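PDB 2OY3: macrophage receptor MARCO from Mus musculus, which probably recognises polyanionic ligands and bacterial surfaces through its scavenger receptor cysteine-rich domain, as a class A scavenger receptor of macrophages. Local coordinates for residues W65-N70 against S82-G87; V7-G12 against T40-M45; T28-D33 against H93-G98. All coordinates share one frame; numbering follows the deposited sequence.

Contact 1 of 3, residues W65-N70 against S82-G87. With MG (magnesium ion), chain C.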
ATOM      1  N   TRP A  65      -7.280  -3.179   4.395  1.00 16.12           N
ATOM      2  CA  TRP A  65      -7.289  -4.488   3.757  1.00 15.91           C
ATOM      3  C   TRP A  65      -6.030  -5.275   3.991  1.00 16.38           C
ATOM      4  O   TRP A  65      -6.089  -6.489   3.954  1.00 18.33           O
ATOM      5  CB  TRP A  65      -7.540  -4.422   2.223  1.00 15.48           C
ATOM      6  CG  TRP A  65      -8.966  -4.152   1.760  1.00 16.15           C
ATOM      7  CD1 TRP A  65      -9.335  -3.347   0.707  1.00 15.23           C
ATOM      8  CD2 TRP A  65     -10.191  -4.677   2.310  1.00 14.92           C
ATOM      9  NE1 TRP A  65     -10.707  -3.343   0.563  1.00 16.02           N
ATOM     10  CE2 TRP A  65     -11.263  -4.136   1.537  1.00 18.08           C
ATOM     11  CE3 TRP A  65     -10.491  -5.541   3.384  1.00 17.67           C
ATOM     12  CZ2 TRP A  65     -12.624  -4.446   1.797  1.00 16.38           C
ATOM     13  CZ3 TRP A  65     -11.847  -5.825   3.674  1.00 17.23           C
ATOM     14  CH2 TRP A  65     -12.895  -5.289   2.869  1.00 16.71           C
ATOM     15  N   LEU A  66      -4.894  -4.594   4.123  1.00 16.60           N
ATOM     16  CA  LEU A  66      -3.593  -5.261   4.231  1.00 17.09           C
ATOM     17  C   LEU A  66      -2.816  -4.743   5.425  1.00 17.36           C
ATOM     18  O   LEU A  66      -2.998  -3.597   5.851  1.00 17.34           O
ATOM     19  CB  LEU A  66      -2.757  -5.074   2.952  1.00 17.10           C
ATOM     20  CG  LEU A  66      -3.264  -5.825   1.722  1.00 18.22           C
ATOM     21  CD1 LEU A  66      -2.507  -5.337   0.501  1.00 17.34           C
ATOM     22  CD2 LEU A  66      -3.145  -7.330   1.914  1.00 17.82           C
ATOM     23  N   ASP A  67      -1.928  -5.589   5.944  1.00 17.71           N
ATOM     24  CA  ASP A  67      -1.039  -5.216   7.036  1.00 18.79           C
ATOM     25  C   ASP A  67       0.167  -6.106   6.849  1.00 19.49           C
ATOM     26  O   ASP A  67       0.045  -7.190   6.252  1.00 18.98           O
ATOM     27  CB  ASP A  67      -1.732  -5.507   8.378  1.00 19.03           C
ATOM     28  CG  ASP A  67      -0.994  -4.907   9.580  1.00 22.06           C
ATOM     29  OD1 ASP A  67      -0.076  -4.076   9.405  1.00 23.01           O
ATOM     30  OD2 ASP A  67      -1.355  -5.270  10.718  1.00 24.64           O
ATOM     31  N   ASN A  68       1.330  -5.648   7.308  1.00 20.01           N
ATOM     32  CA  ASN A  68       2.535  -6.465   7.288  1.00 20.64           C
ATOM     33  C   ASN A  68       2.895  -6.986   5.902  1.00 20.42           C
ATOM     34  O   ASN A  68       3.102  -8.199   5.725  1.00 21.55           O
ATOM     35  CB  ASN A  68       2.387  -7.639   8.284  1.00 20.63           C
ATOM     36  CG  ASN A  68       2.176  -7.153   9.704  1.00 22.08           C
ATOM     37  OD1 ASN A  68       3.086  -6.605  10.328  1.00 22.76           O
ATOM     38  ND2 ASN A  68       0.964  -7.304  10.200  1.00 24.11           N
ATOM     39  N   VAL A  69       2.895  -6.087   4.922  1.00 19.39           N
ATOM     40  CA  VAL A  69       3.281  -6.430   3.558  1.00 18.99           C
ATOM     41  C   VAL A  69       4.798  -6.693   3.501  1.00 19.83           C
ATOM     42  O   VAL A  69       5.573  -5.941   4.065  1.00 19.61           O
ATOM     43  CB  VAL A  69       2.872  -5.322   2.541  1.00 19.15           C
ATOM     44  CG1 VAL A  69       3.295  -5.717   1.120  1.00 15.94           C
ATOM     45  CG2 VAL A  69       1.364  -5.059   2.599  1.00 16.51           C
ATOM     46  N   ASN A  70       5.190  -7.786   2.844  1.00 21.81           N
ATOM     47  CA  ASN A  70       6.579  -8.257   2.829  1.00 23.49           C
ATOM     48  C   ASN A  70       7.044  -8.571   1.381  1.00 23.77           C
ATOM     49  O   ASN A  70       7.468  -9.698   1.093  1.00 23.20           O
ATOM     50  CB  ASN A  70       6.766  -9.509   3.737  1.00 23.90           C
ATOM     51  CG  ASN A  70       6.028  -9.404   5.086  1.00 27.49           C
ATOM     52  OD1 ASN A  70       6.304  -8.509   5.910  1.00 30.59           O
ATOM     53  ND2 ASN A  70       5.076 -10.316   5.308  1.00 30.29           N
ATOM     54  N   SER A  82       4.264 -11.651  -0.262  0.50 23.03           N
ATOM     55  CA  SER A  82       3.914 -12.084   1.087  0.50 23.18           C
ATOM     56  C   SER A  82       3.265 -10.911   1.839  0.50 23.35           C
ATOM     57  O   SER A  82       3.711  -9.771   1.705  0.50 23.57           O
ATOM     58  CB  SER A  82       5.175 -12.539   1.820  0.50 23.07           C
ATOM     59  OG  SER A  82       4.919 -12.802   3.179  0.50 24.65           O
ATOM     60  N   LYS A  83       2.202 -11.196   2.591  1.00 23.46           N
ATOM     61  CA  LYS A  83       1.485 -10.182   3.376  1.00 22.72           C
ATOM     62  C   LYS A  83       0.508 -10.917   4.292  1.00 22.50           C
ATOM     63  O   LYS A  83       0.184 -12.084   4.047  1.00 21.88           O
ATOM     64  CB  LYS A  83       0.711  -9.214   2.448  1.00 22.72           C
ATOM     65  CG  LYS A  83      -0.311  -9.900   1.512  1.00 22.18           C
ATOM     66  CD  LYS A  83      -0.477  -9.148   0.189  1.00 22.32           C
ATOM     67  CE  LYS A  83      -1.369  -9.871  -0.807  1.00 23.31           C
ATOM     68  NZ  LYS A  83      -0.847 -11.215  -1.188  1.00 24.30           N
ATOM     69  N   ASN A  84       0.035 -10.246   5.337  1.00 21.54           N
ATOM     70  CA  ASN A  84      -1.054 -10.775   6.158  1.00 21.74           C
ATOM     71  C   ASN A  84      -2.241 -11.110   5.269  1.00 21.32           C
ATOM     72  O   ASN A  84      -2.412 -10.509   4.199  1.00 19.64           O
ATOM     73  CB  ASN A  84      -1.566  -9.728   7.148  1.00 22.64           C
ATOM     74  CG  ASN A  84      -0.848  -9.743   8.506  1.00 26.27           C
ATOM     75  OD1 ASN A  84      -1.364  -9.164   9.473  1.00 31.67           O
ATOM     76  ND2 ASN A  84       0.327 -10.355   8.583  1.00 26.77           N
ATOM     77  N   SER A  85      -3.083 -12.028   5.735  1.00 21.05           N
ATOM     78  CA  SER A  85      -4.364 -12.327   5.072  1.00 21.70           C
ATOM     79  C   SER A  85      -5.204 -11.022   4.948  1.00 21.88           C
ATOM     80  O   SER A  85      -5.097 -10.121   5.788  1.00 21.82           O
ATOM     81  CB  SER A  85      -5.153 -13.391   5.860  1.00 21.69           C
ATOM     82  OG  SER A  85      -4.395 -14.597   6.034  1.00 21.02           O
ATOM     83  N   TRP A  86      -6.011 -10.931   3.899  1.00 22.09           N
ATOM     84  CA  TRP A  86      -6.836  -9.735   3.652  1.00 22.33           C
ATOM     85  C   TRP A  86      -7.747  -9.393   4.854  1.00 22.54           C
ATOM     86  O   TRP A  86      -8.362 -10.287   5.444  1.00 23.45           O
ATOM     87  CB  TRP A  86      -7.674  -9.963   2.403  1.00 21.97           C
ATOM     88  CG  TRP A  86      -6.873 -10.100   1.117  1.00 22.66           C
ATOM     89  CD1 TRP A  86      -6.524 -11.261   0.485  1.00 23.42           C
ATOM     90  CD2 TRP A  86      -6.338  -9.035   0.317  1.00 21.45           C
ATOM     91  NE1 TRP A  86      -5.811 -10.988  -0.666  1.00 21.21           N
ATOM     92  CE2 TRP A  86      -5.680  -9.633  -0.792  1.00 21.52           C
ATOM     93  CE3 TRP A  86      -6.368  -7.632   0.414  1.00 22.63           C
ATOM     94  CZ2 TRP A  86      -5.037  -8.885  -1.778  1.00 21.94           C
ATOM     95  CZ3 TRP A  86      -5.729  -6.881  -0.577  1.00 21.56           C
ATOM     96  CH2 TRP A  86      -5.068  -7.519  -1.657  1.00 23.22           C
ATOM     97  N   GLY A  87      -7.797  -8.109   5.222  1.00 22.83           N
ATOM     98  CA  GLY A  87      -8.551  -7.628   6.387  1.00 22.03           C
ATOM     99  C   GLY A  87      -8.048  -8.087   7.761  1.00 22.12           C
ATOM    100  O   GLY A  87      -8.728  -7.885   8.762  1.00 21.53           O
TER
HETATM  101 MG    MG C 202       7.618  -4.972   4.345  1.00 32.17          MG
HETATM  102  O   HOH W   1       7.014 -11.517  -0.728  1.00 23.88           O
HETATM  103  O   HOH W   2       7.990  -6.545   5.659  1.00 27.09           O
HETATM  104  O   HOH W   3       9.083  -5.765   2.592  1.00 18.53           O

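Contact 2 of 3, residues V7-G12 against T40-M45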
ATOM      1  N   VAL A   7      -4.985  -0.871  -7.854  1.00 21.42           N
ATOM      2  CA  VAL A   7      -4.387  -0.002  -6.825  1.00 19.91           C
ATOM      3  C   VAL A   7      -4.522   1.482  -7.215  1.00 19.19           C
ATOM      4  O   VAL A   7      -4.717   1.815  -8.394  1.00 17.86           O
ATOM      5  CB  VAL A   7      -2.919  -0.398  -6.461  1.00 20.61           C
ATOM      6  CG1 VAL A   7      -2.847  -1.840  -5.942  1.00 18.78           C
ATOM      7  CG2 VAL A   7      -1.905  -0.146  -7.662  1.00 20.78           C
ATOM      8  N   ARG A   8      -4.442   2.374  -6.234  1.00 17.91           N
ATOM      9  CA  ARG A   8      -4.483   3.794  -6.532  1.00 16.87           C
ATOM     10  C   ARG A   8      -3.741   4.570  -5.454  1.00 16.59           C
ATOM     11  O   ARG A   8      -3.586   4.071  -4.345  1.00 15.64           O
ATOM     12  CB  ARG A   8      -5.936   4.304  -6.674  1.00 16.82           C
ATOM     13  CG  ARG A   8      -6.726   4.378  -5.364  1.00 16.50           C
ATOM     14  CD  ARG A   8      -8.208   4.541  -5.598  1.00 16.89           C
ATOM     15  NE  ARG A   8      -8.904   4.776  -4.330  1.00 16.61           N
ATOM     16  CZ  ARG A   8     -10.180   5.132  -4.239  1.00 19.26           C
ATOM     17  NH1 ARG A   8     -10.911   5.254  -5.350  1.00 19.87           N
ATOM     18  NH2 ARG A   8     -10.725   5.356  -3.042  1.00 18.54           N
ATOM     19  N   ILE A   9      -3.321   5.792  -5.788  1.00 16.26           N
ATOM     20  CA  ILE A   9      -2.655   6.711  -4.852  1.00 16.70           C
ATOM     21  C   ILE A   9      -3.639   7.855  -4.576  1.00 17.94           C
ATOM     22  O   ILE A   9      -4.136   8.478  -5.517  1.00 17.88           O
ATOM     23  CB  ILE A   9      -1.350   7.269  -5.468  1.00 16.39           C
ATOM     24  CG1 ILE A   9      -0.316   6.143  -5.672  1.00 17.48           C
ATOM     25  CG2 ILE A   9      -0.802   8.460  -4.657  1.00 15.42           C
ATOM     26  CD1 ILE A   9       0.876   6.532  -6.554  1.00 16.95           C
ATOM     27  N   MET A  10      -3.922   8.123  -3.296  1.00 17.65           N
ATOM     28  CA  MET A  10      -4.862   9.172  -2.886  1.00 18.37           C
ATOM     29  C   MET A  10      -4.129  10.203  -1.993  1.00 18.41           C
ATOM     30  O   MET A  10      -3.584   9.850  -0.942  1.00 18.37           O
ATOM     31  CB  MET A  10      -6.066   8.558  -2.115  1.00 18.42           C
ATOM     32  CG  MET A  10      -6.885   7.477  -2.851  1.00 18.95           C
ATOM     33  SD  MET A  10      -7.472   8.018  -4.434  1.00 24.03           S
ATOM     34  CE  MET A  10      -8.637   9.333  -4.054  1.00 25.63           C
ATOM     35  N   GLY A  11      -4.118  11.459  -2.419  1.00 19.25           N
ATOM     36  CA  GLY A  11      -3.410  12.530  -1.715  1.00 19.60           C
ATOM     37  C   GLY A  11      -2.883  13.536  -2.721  1.00 21.11           C
ATOM     38  O   GLY A  11      -3.607  14.484  -3.147  1.00 22.77           O
ATOM     39  N   GLY A  12      -1.654  13.317  -3.157  1.00 19.88           N
ATOM     40  CA  GLY A  12      -0.995  14.253  -4.061  1.00 19.40           C
ATOM     41  C   GLY A  12      -0.783  13.672  -5.442  1.00 18.98           C
ATOM     42  O   GLY A  12      -1.513  12.769  -5.863  1.00 19.22           O
ATOM     43  N   THR A  40       7.971   0.264  -3.718  1.00 14.81           N
ATOM     44  CA  THR A  40       8.458   0.072  -5.091  1.00 15.34           C
ATOM     45  C   THR A  40       7.527  -0.826  -5.939  1.00 15.70           C
ATOM     46  O   THR A  40       7.134  -0.445  -7.051  1.00 15.44           O
ATOM     47  CB  THR A  40       9.939  -0.381  -5.098  1.00 15.28           C
ATOM     48  OG1 THR A  40      10.749   0.742  -4.727  1.00 15.86           O
ATOM     49  CG2 THR A  40      10.376  -0.883  -6.511  1.00 16.53           C
ATOM     50  N   VAL A  41       7.154  -1.995  -5.412  1.00 15.72           N
ATOM     51  CA  VAL A  41       6.150  -2.856  -6.048  1.00 16.17           C
ATOM     52  C   VAL A  41       4.855  -2.077  -6.325  1.00 15.60           C
ATOM     53  O   VAL A  41       4.332  -2.125  -7.440  1.00 14.76           O
ATOM     54  CB  VAL A  41       5.879  -4.179  -5.223  1.00 15.31           C
ATOM     55  CG1 VAL A  41       4.689  -4.966  -5.782  1.00 17.58           C
ATOM     56  CG2 VAL A  41       7.120  -5.044  -5.197  1.00 16.71           C
ATOM     57  N   PHE A  42       4.363  -1.339  -5.318  1.00 14.70           N
ATOM     58  CA  PHE A  42       3.112  -0.606  -5.443  1.00 14.05           C
ATOM     59  C   PHE A  42       3.185   0.482  -6.552  1.00 13.59           C
ATOM     60  O   PHE A  42       2.308   0.557  -7.398  1.00 14.24           O
ATOM     61  CB  PHE A  42       2.749   0.009  -4.078  1.00 12.45           C
ATOM     62  CG  PHE A  42       1.381   0.636  -4.047  1.00 14.86           C
ATOM     63  CD1 PHE A  42       0.270  -0.104  -3.638  1.00 15.76           C
ATOM     64  CD2 PHE A  42       1.201   1.955  -4.478  1.00 16.24           C
ATOM     65  CE1 PHE A  42      -1.000   0.471  -3.653  1.00 15.24           C
ATOM     66  CE2 PHE A  42      -0.052   2.548  -4.476  1.00 17.00           C
ATOM     67  CZ  PHE A  42      -1.166   1.804  -4.075  1.00 16.84           C
ATOM     68  N   CYS A  43       4.220   1.320  -6.512  1.00 13.03           N
ATOM     69  CA  CYS A  43       4.445   2.375  -7.493  1.00 13.87           C
ATOM     70  C   CYS A  43       4.590   1.838  -8.930  1.00 13.40           C
ATOM     71  O   CYS A  43       4.106   2.460  -9.874  1.00 14.34           O
ATOM     72  CB  CYS A  43       5.691   3.200  -7.134  1.00 14.25           C
ATOM     73  SG  CYS A  43       5.418   4.257  -5.663  1.00 14.79           S
ATOM     74  N   ARG A  44       5.265   0.701  -9.063  1.00 12.99           N
ATOM     75  CA  ARG A  44       5.451   0.055 -10.363  1.00 14.57           C
ATOM     76  C   ARG A  44       4.107  -0.440 -10.973  1.00 15.87           C
ATOM     77  O   ARG A  44       3.964  -0.497 -12.202  1.00 16.78           O
ATOM     78  CB  ARG A  44       6.523  -1.036 -10.307  1.00 14.44           C
ATOM     79  CG  ARG A  44       7.950  -0.503 -10.179  1.00 13.34           C
ATOM     80  CD  ARG A  44       8.954  -1.648  -9.906  1.00 12.34           C
ATOM     81  NE  ARG A  44       9.137  -2.454 -11.119  1.00 14.47           N
ATOM     82  CZ  ARG A  44       9.915  -2.089 -12.145  1.00 18.14           C
ATOM     83  NH1 ARG A  44      10.607  -0.940 -12.110  1.00 14.01           N
ATOM     84  NH2 ARG A  44      10.025  -2.896 -13.199  1.00 18.49           N
ATOM     85  N   MET A  45       3.106  -0.728 -10.135  1.00 16.00           N
ATOM     86  CA  MET A  45       1.774  -1.048 -10.647  1.00 17.01           C
ATOM     87  C   MET A  45       1.079   0.172 -11.276  1.00 17.92           C
ATOM     88  O   MET A  45       0.131   0.047 -12.062  1.00 18.76           O
ATOM     89  CB  MET A  45       0.880  -1.654  -9.547  1.00 16.38           C
ATOM     90  CG  MET A  45       1.360  -2.976  -9.016  1.00 16.11           C
ATOM     91  SD  MET A  45       0.327  -3.557  -7.646  1.00 19.92           S
ATOM     92  CE  MET A  45      -1.084  -4.202  -8.568  1.00 18.24           C
TER

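Contact 3 of 3, residues T28-D33 against H93-G98. With MG (magnesium ion), chain B; MG (magnesium ion), chain C.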
ATOM      1  N   THR A  28      -7.463   0.406   2.574  1.00 13.48           N
ATOM      2  CA  THR A  28      -6.110   0.928   2.822  1.00 13.28           C
ATOM      3  C   THR A  28      -5.095  -0.164   3.235  1.00 13.39           C
ATOM      4  O   THR A  28      -5.438  -1.348   3.355  1.00 14.63           O
ATOM      5  CB  THR A  28      -6.159   2.087   3.834  1.00 12.62           C
ATOM      6  OG1 THR A  28      -6.620   1.561   5.088  1.00 12.96           O
ATOM      7  CG2 THR A  28      -7.112   3.194   3.309  1.00 14.54           C
ATOM      8  N   ILE A  29      -3.854   0.245   3.468  1.00 12.85           N
ATOM      9  CA  ILE A  29      -2.771  -0.659   3.785  1.00 12.96           C
ATOM     10  C   ILE A  29      -2.121  -0.154   5.060  1.00 13.81           C
ATOM     11  O   ILE A  29      -1.503   0.933   5.092  1.00 13.03           O
ATOM     12  CB  ILE A  29      -1.727  -0.728   2.646  1.00 12.97           C
ATOM     13  CG1 ILE A  29      -2.398  -1.214   1.321  1.00 12.90           C
ATOM     14  CG2 ILE A  29      -0.502  -1.596   3.070  1.00 10.52           C
ATOM     15  CD1 ILE A  29      -1.483  -1.146   0.064  1.00 13.89           C
ATOM     16  N   CYS A  30      -2.218  -0.953   6.114  1.00 14.26           N
ATOM     17  CA  CYS A  30      -1.506  -0.583   7.340  1.00 13.96           C
ATOM     18  C   CYS A  30       0.025  -0.598   7.155  1.00 15.17           C
ATOM     19  O   CYS A  30       0.571  -1.425   6.424  1.00 14.79           O
ATOM     20  CB  CYS A  30      -1.928  -1.487   8.497  1.00 15.05           C
ATOM     21  SG  CYS A  30      -1.166  -0.950  10.041  1.00 16.12           S
ATOM     22  N   ASP A  31       0.695   0.333   7.832  1.00 14.91           N
ATOM     23  CA  ASP A  31       2.113   0.628   7.612  1.00 16.28           C
ATOM     24  C   ASP A  31       3.072  -0.286   8.428  1.00 16.27           C
ATOM     25  O   ASP A  31       4.278  -0.142   8.334  1.00 16.83           O
ATOM     26  CB  ASP A  31       2.396   2.136   7.824  1.00 16.30           C
ATOM     27  CG  ASP A  31       2.395   2.559   9.329  1.00 17.37           C
ATOM     28  OD1 ASP A  31       2.268   1.682  10.210  1.00 17.23           O
ATOM     29  OD2 ASP A  31       2.527   3.777   9.611  1.00 17.66           O
ATOM     30  N   ASP A  32       2.529  -1.212   9.226  1.00 16.11           N
ATOM     31  CA  ASP A  32       3.404  -2.163   9.943  1.00 17.41           C
ATOM     32  C   ASP A  32       4.313  -2.898   8.943  1.00 16.80           C
ATOM     33  O   ASP A  32       3.835  -3.667   8.105  1.00 16.62           O
ATOM     34  CB  ASP A  32       2.613  -3.152  10.792  1.00 17.02           C
ATOM     35  CG  ASP A  32       1.774  -2.454  11.882  1.00 21.61           C
ATOM     36  OD1 ASP A  32       2.258  -1.475  12.508  1.00 23.77           O
ATOM     37  OD2 ASP A  32       0.634  -2.894  12.124  1.00 24.65           O
ATOM     38  N   ASP A  33       5.598  -2.548   8.999  1.00 17.32           N
ATOM     39  CA  ASP A  33       6.664  -3.151   8.188  1.00 17.71           C
ATOM     40  C   ASP A  33       6.600  -2.763   6.704  1.00 17.69           C
ATOM     41  O   ASP A  33       7.280  -3.360   5.869  1.00 19.14           O
ATOM     42  CB  ASP A  33       6.669  -4.664   8.367  1.00 18.40           C
ATOM     43  CG  ASP A  33       6.820  -5.064   9.848  1.00 20.25           C
ATOM     44  OD1 ASP A  33       7.619  -4.397  10.574  1.00 23.45           O
ATOM     45  OD2 ASP A  33       6.137  -6.037  10.244  1.00 26.16           O
ATOM     46  N   HIS A  93      -6.593   4.036  10.943  1.00 13.04           N
ATOM     47  CA  HIS A  93      -6.342   4.738   9.686  1.00 13.21           C
ATOM     48  C   HIS A  93      -5.216   5.770   9.711  1.00 13.56           C
ATOM     49  O   HIS A  93      -4.639   6.058   8.667  1.00 12.76           O
ATOM     50  CB  HIS A  93      -7.647   5.329   9.126  1.00 11.92           C
ATOM     51  CG  HIS A  93      -8.479   4.345   8.363  1.00 14.12           C
ATOM     52  ND1 HIS A  93      -8.114   3.858   7.121  1.00 13.35           N
ATOM     53  CD2 HIS A  93      -9.653   3.751   8.669  1.00 14.47           C
ATOM     54  CE1 HIS A  93      -9.039   3.015   6.697  1.00 14.58           C
ATOM     55  NE2 HIS A  93      -9.991   2.942   7.614  1.00 13.65           N
ATOM     56  N   ASN A  94      -4.864   6.292  10.893  1.00 13.70           N
ATOM     57  CA  ASN A  94      -3.654   7.121  11.052  1.00 14.31           C
ATOM     58  C   ASN A  94      -2.415   6.423  10.531  1.00 13.73           C
ATOM     59  O   ASN A  94      -1.523   7.083  10.010  1.00 13.91           O
ATOM     60  CB  ASN A  94      -3.402   7.508  12.498  1.00 13.32           C
ATOM     61  CG  ASN A  94      -4.445   8.466  13.027  1.00 16.79           C
ATOM     62  OD1 ASN A  94      -5.256   9.025  12.261  1.00 15.78           O
ATOM     63  ND2 ASN A  94      -4.447   8.652  14.348  1.00 17.59           N
ATOM     64  N   GLU A  95      -2.421   5.087  10.663  1.00 13.06           N
ATOM     65  CA  GLU A  95      -1.336   4.212  10.251  1.00 13.23           C
ATOM     66  C   GLU A  95      -1.381   3.764   8.770  1.00 12.90           C
ATOM     67  O   GLU A  95      -0.547   2.968   8.360  1.00 14.02           O
ATOM     68  CB  GLU A  95      -1.251   3.002  11.196  1.00 12.37           C
ATOM     69  CG  GLU A  95      -0.969   3.453  12.666  1.00 13.83           C
ATOM     70  CD  GLU A  95      -1.357   2.442  13.749  1.00 15.27           C
ATOM     71  OE1 GLU A  95      -1.995   1.389  13.488  1.00 16.79           O
ATOM     72  OE2 GLU A  95      -1.003   2.746  14.910  1.00 18.84           O
ATOM     73  N   ASP A  96      -2.333   4.281   8.004  1.00 13.19           N
ATOM     74  CA  ASP A  96      -2.392   4.029   6.533  1.00 12.58           C
ATOM     75  C   ASP A  96      -1.072   4.421   5.879  1.00 12.64           C
ATOM     76  O   ASP A  96      -0.589   5.554   6.036  1.00 11.95           O
ATOM     77  CB  ASP A  96      -3.556   4.770   5.849  1.00 12.99           C
ATOM     78  CG  ASP A  96      -4.947   4.228   6.252  1.00 13.37           C
ATOM     79  OD1 ASP A  96      -5.058   3.127   6.814  1.00 12.70           O
ATOM     80  OD2 ASP A  96      -5.945   4.940   6.021  1.00 11.14           O
ATOM     81  N   ALA A  97      -0.475   3.436   5.208  1.00 12.06           N
ATOM     82  CA  ALA A  97       0.767   3.591   4.438  1.00 12.98           C
ATOM     83  C   ALA A  97       0.549   4.467   3.224  1.00 12.75           C
ATOM     84  O   ALA A  97      -0.526   4.431   2.613  1.00 13.25           O
ATOM     85  CB  ALA A  97       1.263   2.199   3.973  1.00 13.36           C
ATOM     86  N   GLY A  98       1.601   5.186   2.852  1.00 13.89           N
ATOM     87  CA  GLY A  98       1.644   5.934   1.592  1.00 13.50           C
ATOM     88  C   GLY A  98       2.910   5.582   0.813  1.00 13.35           C
ATOM     89  O   GLY A  98       3.722   4.740   1.238  1.00 13.35           O
TER
HETATM   90 MG    MG B 201       1.623  -0.260  14.172  1.00 28.28          MG
HETATM   91 MG    MG C 202       7.618  -4.972   4.345  1.00 32.17          MG
HETATM   92  O   HOH W   4      -3.024   2.955   2.919  1.00 12.03           O
HETATM   93  O   HOH W   5       1.655   1.449  12.777  1.00 18.32           O
HETATM   94  O   HOH W   6      -0.253  -0.923  13.813  1.00 20.84           O
HETATM   95  O   HOH W   7       0.968   1.031  15.927  1.00 19.02           O
HETATM   96  O   HOH W   8       1.875  -2.026  15.503  1.00 28.32           O
HETATM   97  O   HOH W   9       3.704   0.425  14.420  1.00 25.85           O
HETATM   98  O   HOH W   2       7.990  -6.545   5.659  1.00 27.09           O

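Contact 1 of 3, residues W65-N70 against S82-G87
The carbonyl oxygen of W65 takes a hydrogen bond from the backbone N of G87, 2.7 Å from N to O and nearly straight at 165°. The same oxygen meets the CA-H of W86, so two groups of the 82-87 loop settle on one acceptor in strand 64-66. At the other end of the contact N70 N donates to S82 O over 2.7 Å, and water 1 joins N70 O to S82 N. Between these ends N84 N makes a hydrogen bond of 3.2 Å to D67 O. The N84 side chain then adds a bond of its own: ND2 of N68 approaches N84 OD1 at 3.1 Å from above the acceptor's amide plane, while N84 OD1 lies close to the plane of the N68 amide. The two segments run roughly antiparallel, yet most of this is loop against loop, laid along the edge of the curled sheet of the scavenger receptor cysteine-rich fold. L66 supplies the apolar part. Its side chain lies alongside that of W86, and CD2 sits over one face of the indole, 3.8 Å from the centroid of the six-membered ring, a CH-pi contact shifted toward the rim. The same methyl also meets the K83 chain, roughly at right angles to the indole contact, with K83 CD 3.7 Å from L66 CD2; bends at chi2 and chi4 (-61°) take the chain past the leucine and turn NZ to the carbonyls of C81 and W79. W86 also stacks with Y22, whereas W65 meets that tyrosine edge-to-face and sends NE1 to E25 O. V69 turns its carbonyl the other way, binding a magnesium ion at 2.3 Å together with D33 O and D38 OD2.

Contact 2 of 3, residues V7-G12 against T40-M45
This is an apolar strand-on-helix contact: strand 7-11, at one end of the curled sheet of the scavenger receptor cysteine-rich domain, crosses the 40-44 part of helix 36-44 nearly at right angles. The short axes cross at -99° and approach to 9.3 Å, a gap filled chiefly by the side chain of F42. Its CG is anti to the backbone N (chi1 -172°), which sends the ring from the helix across to the strand. There the ring meets three consecutive residues in different ways. V7 slides past it in the opposite direction, CB lying 3.5 Å from F42 CE1 and the CG2 methyl over one face, offset toward the rim. R8 turns its side chain from the helix but presents its carbonyl to the ring edge, with R8 O in the ring plane and 3.3 Å from F42 CZ. The third neighbour is I9, whose CG1 reaches the edge at F42 CE2, 3.8 Å away. V7 is shared with M45: V7 CG2 packs on M45 CB at 3.7 Å, and the two side chains cross at about a right angle. The methionine bends at chi3 (79°), bringing CE back within 3.9 Å of V7 CG1. A18, V99 and I29 also touch F42, so side chains of four strands meet the ring. C43 faces away from strand 7-11 and forms a disulfide with C101, a covalent tie to strand 98-101. The guanidinium of R8 is occupied by a salt bridge to E19 and a cation-pi contact with W26. With no hydrogen bond between the two segments, their direct hold rests on shape and apolar burial, and the slightly positive hydrogens at the ring edge of F42 suit the carbonyl oxygen of R8.

Contact 3 of 3, residues T28-D33 against H93-G98
T28 and D96 make the close-packed end of this contact, where the threonine hydroxyl OG1 donates to D96 OD1 at 2.8 Å, coming from above the carboxylate plane. OG1 stands between the backbone N and the carbonyl carbon (chi1 64°), and T28 CG2 is left against D96 OD2. That second oxygen takes the N-H of H93 ND1 over 2.7 Å through its syn lone pair, in the plane of the imidazole, whose NE2 reaches G62 O. Alongside, A97 N bonds to I29 O at 2.7 Å and 173°, beside the single bridge between C30 and D96; water 4 accepts from I29 N and lies 2.9 Å from A97 O. Further on the contact slackens: D31 N reaches E95 O only weakly, and D31 OD2 turns to S56. Beyond lies a hydrated magnesium ion. D32 OD1 binds it at 2.2 Å and five waters complete its six ligands; E95 reaches it through water 7 and probably water 6, and D31 OD1 through water 5. The disulfide C30-C91 lies close to E95 CB. On this acidic side, D31, D32 and E95 gather negative charge, which the metal and its waters probably offset, consistent with the cation-binding acidic cluster of scavenger receptor cysteine-rich domains; the buried D96 is probably stabilised by the T28 hydroxyl and by H93, which may be protonated, both its ring nitrogens being engaged.

Overall arrangement
All three contacts belong to one small scavenger receptor cysteine-rich domain and reach the same curled sheet. Contact 2 closes before contact 1 opens along the chain; contact 3 spans contact 1 and alternates with contact 2. Contacts 1 and 3, with centres about 11 Å apart, are joined directly, since strands 25-29 and 64-66 run parallel with W65 N near T28 O and L66 O near C30 N, and both supply carbonyls to one magnesium ion. Contact 2 sits across the chain's centre, its centre about 16 Å from contact 1 and 13 Å from contact 3, where F42 touches I29. The metal-binding loops thus follow strands of the same sheet on which the helix packs.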